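Local coordinates for protein malate oxidoreductase (Thermotoga maritima, PDB 1VL6) that probably catalyses the NAD-dependent oxidative decarboxylation of malate to pyruvate and carbon dioxide, as a malic enzyme, at residues Ala177-Ala182 with Leu214-Val219; Val208-Asp213 with Met348-Val353. All coordinates share one frame; numbering follows the deposited sequence.

Interaction 1 (Ala177-Ala182 with Leu214-Val219); sequences AAFLNA and LGVKNV
Two apolar pairs join the helix segment 177-182 to segment 214-219, which leads from the end of helix 202-214 to strand 218-223: Phe-179 meets Val-216, and Leu-180 meets Leu-214. In the first pair the far end of the phenyl ring does the touching. Val-216 CG2 lies 3.7 Å from Phe-179 CZ and 3.8 Å from its CE2, approaching the ring at a slant. Phe-179 carries CG anti to its own backbone nitrogen (chi1 167°), which sends the ring outward from helix 166-186 and carries its far end to Val-216. Val-216 turns a single methyl branch to that ring, and the beta-branched valine suits its own extended backbone angles. Val-195, Ile-190 and Leu-211 touch both side chains, while the ring of Phe-266 also meets that of Phe-179.

The second pair has a longer closest approach but buries at least as much surface. Two leucines reach for each other with one methyl apiece, and Leu-180 CD1 stands 4.1 Å from Leu-214 CD1. Both residues are partly exposed, and helix 346-358 reaches this pair too, with Leu-350 against Leu-214.

Backbone geometry places these partners. Leu-214 is the last helical residue, and Gly-215 follows with phi 131° in a Schellman motif that ends helix 202-214. At those angles a beta carbon would press against the carbonyl oxygen of Leu-214, so glycine fits the position. The chain turns there so that the side chain of Val-216 packs against Leu-211 of the same helix.

Since the segments meet solely through hydrocarbon, their cohesion comes from dispersion and the exclusion of water, and the fit depends on the shape of the side chains, with no directional bond to fix the distance between the two backbones.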
loop_
_atom_site.group_PDB
_atom_site.type_symbol
_atom_site.label_atom_id
_atom_site.label_comp_id
_atom_site.label_asym_id
_atom_site.label_seq_id
_atom_site.Cartn_x
_atom_site.Cartn_y
_atom_site.Cartn_z
ATOM N N ALA A 177 -2.605 -35.324 1.426
ATOM C CA ALA A 177 -3.163 -35.087 2.759
ATOM C C ALA A 177 -4.615 -35.512 2.803
ATOM O O ALA A 177 -5.049 -36.124 3.748
ATOM C CB ALA A 177 -3.046 -33.645 3.147
ATOM N N ALA A 178 -5.376 -35.169 1.769
ATOM C CA ALA A 178 -6.780 -35.561 1.706
ATOM C C ALA A 178 -6.872 -37.074 1.769
ATOM O O ALA A 178 -7.719 -37.623 2.458
ATOM C CB ALA A 178 -7.403 -35.042 0.407
ATOM N N PHE A 179 -5.996 -37.747 1.024
ATOM C CA PHE A 179 -6.019 -39.212 0.958
ATOM C C PHE A 179 -5.750 -39.815 2.314
ATOM O O PHE A 179 -6.478 -40.680 2.769
ATOM C CB PHE A 179 -4.981 -39.723 0.000
ATOM C CG PHE A 179 -4.735 -41.191 0.109
ATOM C CD1 PHE A 179 -5.575 -42.097 -0.497
ATOM C CD2 PHE A 179 -3.635 -41.675 0.765
ATOM C CE1 PHE A 179 -5.318 -43.444 -0.449
ATOM C CE2 PHE A 179 -3.390 -43.039 0.820
ATOM C CZ PHE A 179 -4.227 -43.914 0.213
ATOM N N LEU A 180 -4.714 -39.323 2.981
ATOM C CA LEU A 180 -4.405 -39.828 4.344
ATOM C C LEU A 180 -5.561 -39.714 5.310
ATOM O O LEU A 180 -5.838 -40.649 6.067
ATOM C CB LEU A 180 -3.193 -39.136 4.941
ATOM C CG LEU A 180 -1.899 -39.491 4.199
ATOM C CD1 LEU A 180 -0.763 -38.620 4.668
ATOM C CD2 LEU A 180 -1.528 -40.947 4.356
ATOM N N ASN A 181 -6.240 -38.577 5.306
ATOM C CA ASN A 181 -7.367 -38.380 6.205
ATOM C C ASN A 181 -8.577 -39.233 5.801
ATOM O O ASN A 181 -9.233 -39.853 6.640
ATOM C CB ASN A 181 -7.685 -36.904 6.308
ATOM C CG ASN A 181 -6.747 -36.171 7.280
ATOM O OD1 ASN A 181 -5.944 -36.777 8.006
ATOM N ND2 ASN A 181 -6.864 -34.871 7.306
ATOM N N ALA A 182 -8.854 -39.296 4.516
ATOM C CA ALA A 182 -9.925 -40.160 4.065
ATOM C C ALA A 182 -9.663 -41.626 4.481
ATOM O O ALA A 182 -10.553 -42.328 4.934
ATOM C CB ALA A 182 -10.085 -40.032 2.537
ATOM N N LEU A 214 4.213 -42.827 0.189
ATOM C CA LEU A 214 3.475 -42.854 1.438
ATOM C C LEU A 214 3.221 -44.274 1.943
ATOM O O LEU A 214 3.110 -44.484 3.150
ATOM C CB LEU A 214 2.180 -42.045 1.363
ATOM C CG LEU A 214 2.382 -40.517 1.451
ATOM C CD1 LEU A 214 1.090 -39.807 1.168
ATOM C CD2 LEU A 214 2.926 -40.112 2.800
ATOM N N GLY A 215 3.213 -45.246 1.041
ATOM C CA GLY A 215 3.102 -46.640 1.421
ATOM C C GLY A 215 2.077 -47.478 0.686
ATOM O O GLY A 215 1.944 -48.681 0.974
ATOM N N VAL A 216 1.346 -46.859 -0.240
ATOM C CA VAL A 216 0.351 -47.556 -0.999
ATOM C C VAL A 216 1.071 -48.546 -1.911
ATOM O O VAL A 216 2.094 -48.211 -2.468
ATOM C CB VAL A 216 -0.503 -46.548 -1.807
ATOM C CG1 VAL A 216 -1.543 -47.239 -2.606
ATOM C CG2 VAL A 216 -1.156 -45.570 -0.896
ATOM N N LYS A 217 0.542 -49.755 -2.047
ATOM C CA LYS A 217 1.201 -50.763 -2.827
ATOM C C LYS A 217 0.427 -51.042 -4.077
ATOM O O LYS A 217 1.013 -51.185 -5.125
ATOM C CB LYS A 217 1.539 -52.010 -1.969
ATOM C CG LYS A 217 2.575 -51.651 -0.828
ATOM C CD LYS A 217 3.649 -52.685 -0.522
ATOM C CE LYS A 217 4.753 -52.109 0.411
ATOM N NZ LYS A 217 5.408 -50.790 -0.045
ATOM N N ASN A 218 -0.886 -51.060 -4.014
ATOM C CA ASN A 218 -1.676 -51.269 -5.198
ATOM C C ASN A 218 -2.225 -49.975 -5.822
ATOM O O ASN A 218 -3.389 -49.644 -5.698
ATOM C CB ASN A 218 -2.793 -52.245 -4.891
ATOM C CG ASN A 218 -3.410 -52.774 -6.142
ATOM O OD1 ASN A 218 -2.990 -52.401 -7.251
ATOM N ND2 ASN A 218 -4.400 -53.645 -5.995
ATOM N N VAL A 219 -1.366 -49.258 -6.514
ATOM C CA VAL A 219 -1.796 -48.087 -7.269
ATOM C C VAL A 219 -2.016 -48.514 -8.704
ATOM O O VAL A 219 -1.167 -49.166 -9.295
ATOM C CB VAL A 219 -0.755 -46.985 -7.275
ATOM C CG1 VAL A 219 -1.248 -45.787 -8.070
ATOM C CG2 VAL A 219 -0.392 -46.560 -5.845
#

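Interaction 2 (Val208-Asp213 with Met348-Val353); sequences VKFLLD and MLLSAV
Interaction 2 is a buried helix-to-helix contact in the NAD-binding region, where a single aromatic ring on helix 202-214 spans the space to helix 346-358. The two short axes run nearly perpendicular, with a crossing angle of -81°, and come no closer than 12.2 Å. At that separation the backbones are far from touching, and a long, flat side chain such as phenylalanine suits the task of bridging them.

Phe-210 points at the other helix and meets three residues one turn or less apart. Leu-349 takes the end of the ring: its CD1 sits 3.9 Å from Phe-210 CZ, at the edge and in the ring plane, and its CB lies 4.0 Å from the same CZ. The two side chains cross at roughly a right angle. Leu-349 holds CG anti to its carbonyl carbon (chi1 -63°), a common helical setting that here brings CD1 to the ring's rim. Val-353, one turn on, presents CG2 at 4.2 Å from Phe-210 CE2, and Leu-350 adds a looser touch, CD2 to Phe-210 CD2 at 4.4 Å; both approach the ring obliquely. Branched aliphatic residues at these places offer the ring methyl groups without polar demands.

Ala-172 and Ser-176 of helix 166-186 also touch Phe-210, whose ring therefore lies where three helices meet. Helix 202-214 follows strand 194-198 and a GxGxxG-like turn, consistent with the first beta-alpha unit of a Rossmann-type dinucleotide-binding domain; helix 346-358, from late in the chain, packs against that unit.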
loop_
_atom_site.group_PDB
_atom_site.type_symbol
_atom_site.label_atom_id
_atom_site.label_comp_id
_atom_site.label_asym_id
_atom_site.label_seq_id
_atom_site.Cartn_x
_atom_site.Cartn_y
_atom_site.Cartn_z
ATOM N N VAL A 208 0.676 -40.335 -8.235
ATOM C CA VAL A 208 1.075 -41.740 -8.182
ATOM C C VAL A 208 2.333 -41.899 -7.342
ATOM O O VAL A 208 2.396 -42.738 -6.457
ATOM C CB VAL A 208 1.328 -42.271 -9.588
ATOM C CG1 VAL A 208 1.977 -43.688 -9.548
ATOM C CG2 VAL A 208 0.036 -42.266 -10.374
ATOM N N LYS A 209 3.340 -41.097 -7.625
ATOM C CA LYS A 209 4.608 -41.212 -6.910
ATOM C C LYS A 209 4.502 -40.887 -5.402
ATOM O O LYS A 209 5.150 -41.521 -4.595
ATOM C CB LYS A 209 5.672 -40.315 -7.574
ATOM C CG LYS A 209 6.252 -40.912 -8.828
ATOM C CD LYS A 209 7.311 -40.025 -9.391
ATOM C CE LYS A 209 8.048 -40.673 -10.540
ATOM N NZ LYS A 209 9.089 -39.725 -10.962
ATOM N N PHE A 210 3.701 -39.897 -5.028
ATOM C CA PHE A 210 3.494 -39.604 -3.610
ATOM C C PHE A 210 2.806 -40.741 -2.923
ATOM O O PHE A 210 3.204 -41.080 -1.815
ATOM C CB PHE A 210 2.655 -38.335 -3.374
ATOM C CG PHE A 210 3.452 -37.069 -3.298
ATOM C CD1 PHE A 210 4.100 -36.570 -4.409
ATOM C CD2 PHE A 210 3.551 -36.372 -2.117
ATOM C CE1 PHE A 210 4.832 -35.408 -4.341
ATOM C CE2 PHE A 210 4.258 -35.215 -2.059
ATOM C CZ PHE A 210 4.906 -34.732 -3.169
ATOM N N LEU A 211 1.762 -41.307 -3.540
ATOM C CA LEU A 211 1.065 -42.431 -2.902
ATOM C C LEU A 211 2.024 -43.592 -2.680
ATOM O O LEU A 211 2.010 -44.232 -1.618
ATOM C CB LEU A 211 -0.150 -42.889 -3.704
ATOM C CG LEU A 211 -1.280 -41.861 -3.843
ATOM C CD1 LEU A 211 -2.305 -42.322 -4.880
ATOM C CD2 LEU A 211 -1.943 -41.593 -2.527
ATOM N N LEU A 212 2.880 -43.850 -3.662
ATOM C CA LEU A 212 3.839 -44.930 -3.478
ATOM C C LEU A 212 4.783 -44.612 -2.348
ATOM O O LEU A 212 4.944 -45.423 -1.509
ATOM C CB LEU A 212 4.600 -45.261 -4.745
ATOM C CG LEU A 212 3.736 -45.806 -5.903
ATOM C CD1 LEU A 212 4.469 -45.694 -7.263
ATOM C CD2 LEU A 212 3.219 -47.230 -5.684
ATOM N N ASP A 213 5.367 -43.432 -2.314
ATOM C CA ASP A 213 6.191 -42.994 -1.185
ATOM C C ASP A 213 5.501 -43.157 0.141
ATOM O O ASP A 213 6.156 -43.464 1.123
ATOM C CB ASP A 213 6.438 -41.501 -1.227
ATOM C CG ASP A 213 7.628 -41.134 -1.955
ATOM O OD1 ASP A 213 8.315 -42.046 -2.478
ATOM O OD2 ASP A 213 7.935 -39.914 -2.069
HETATM N N MSE A 348 10.574 -31.987 2.710
HETATM C CA MSE A 348 9.808 -30.756 2.826
HETATM C C MSE A 348 8.376 -30.954 2.340
HETATM O O MSE A 348 7.451 -30.552 3.057
HETATM C CB MSE A 348 10.488 -29.614 2.084
HETATM C CG MSE A 348 11.683 -29.112 2.833
HETATM SE SE MSE A 348 13.002 -28.252 1.682
HETATM C CE MSE A 348 11.977 -26.716 1.205
ATOM N N LEU A 349 8.197 -31.576 1.169
ATOM C CA LEU A 349 6.861 -31.759 0.653
ATOM C C LEU A 349 6.045 -32.725 1.572
ATOM O O LEU A 349 4.891 -32.505 1.837
ATOM C CB LEU A 349 6.876 -32.244 -0.795
ATOM C CG LEU A 349 7.513 -31.270 -1.795
ATOM C CD1 LEU A 349 7.575 -31.855 -3.174
ATOM C CD2 LEU A 349 6.802 -29.938 -1.892
ATOM N N LEU A 350 6.655 -33.755 2.118
ATOM C CA LEU A 350 5.903 -34.625 3.010
ATOM C C LEU A 350 5.577 -33.962 4.346
ATOM O O LEU A 350 4.550 -34.253 4.946
ATOM C CB LEU A 350 6.617 -35.943 3.297
ATOM C CG LEU A 350 6.839 -36.881 2.101
ATOM C CD1 LEU A 350 7.868 -37.887 2.455
ATOM C CD2 LEU A 350 5.586 -37.586 1.600
ATOM N N SER A 351 6.450 -33.087 4.831
ATOM C CA SER A 351 6.078 -32.295 5.983
ATOM C C SER A 351 4.814 -31.491 5.698
ATOM O O SER A 351 3.910 -31.437 6.530
ATOM C CB SER A 351 7.225 -31.415 6.445
ATOM O OG SER A 351 8.203 -32.229 7.041
ATOM N N ALA A 352 4.740 -30.899 4.509
ATOM C CA ALA A 352 3.566 -30.145 4.134
ATOM C C ALA A 352 2.343 -31.055 4.111
ATOM O O ALA A 352 1.302 -30.722 4.695
ATOM C CB ALA A 352 3.775 -29.509 2.803
ATOM N N VAL A 353 2.486 -32.233 3.502
ATOM C CA VAL A 353 1.375 -33.195 3.468
ATOM C C VAL A 353 0.861 -33.416 4.867
ATOM O O VAL A 353 -0.308 -33.232 5.119
ATOM C CB VAL A 353 1.780 -34.527 2.871
ATOM C CG1 VAL A 353 0.700 -35.638 3.165
ATOM C CG2 VAL A 353 2.025 -34.361 1.397
#

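Overall arrangement
The two contacts lie about 9 Å apart, centre to centre, on the same side of the chain's centre and within the NAD-binding domain. Their segments alternate along the sequence: 177-182, 208-213, 214-219, then 348-353. Helix 202-214 runs through both, since 208-213 and 214-219 adjoin, and a probable hydrogen bond from Val-216 N to Leu-211 O (3.0 Å) ties the loop back to the helix. Val-353 of interaction 2 packs on Leu-180 of interaction 1, CG1 to CD1 at 3.6 Å. Helices 166-186, 202-214 and 346-358 thus form one apolar cluster beside the mixed sheet, joining helix 346-358, from late in the chain, to the probable Rossmann-type core.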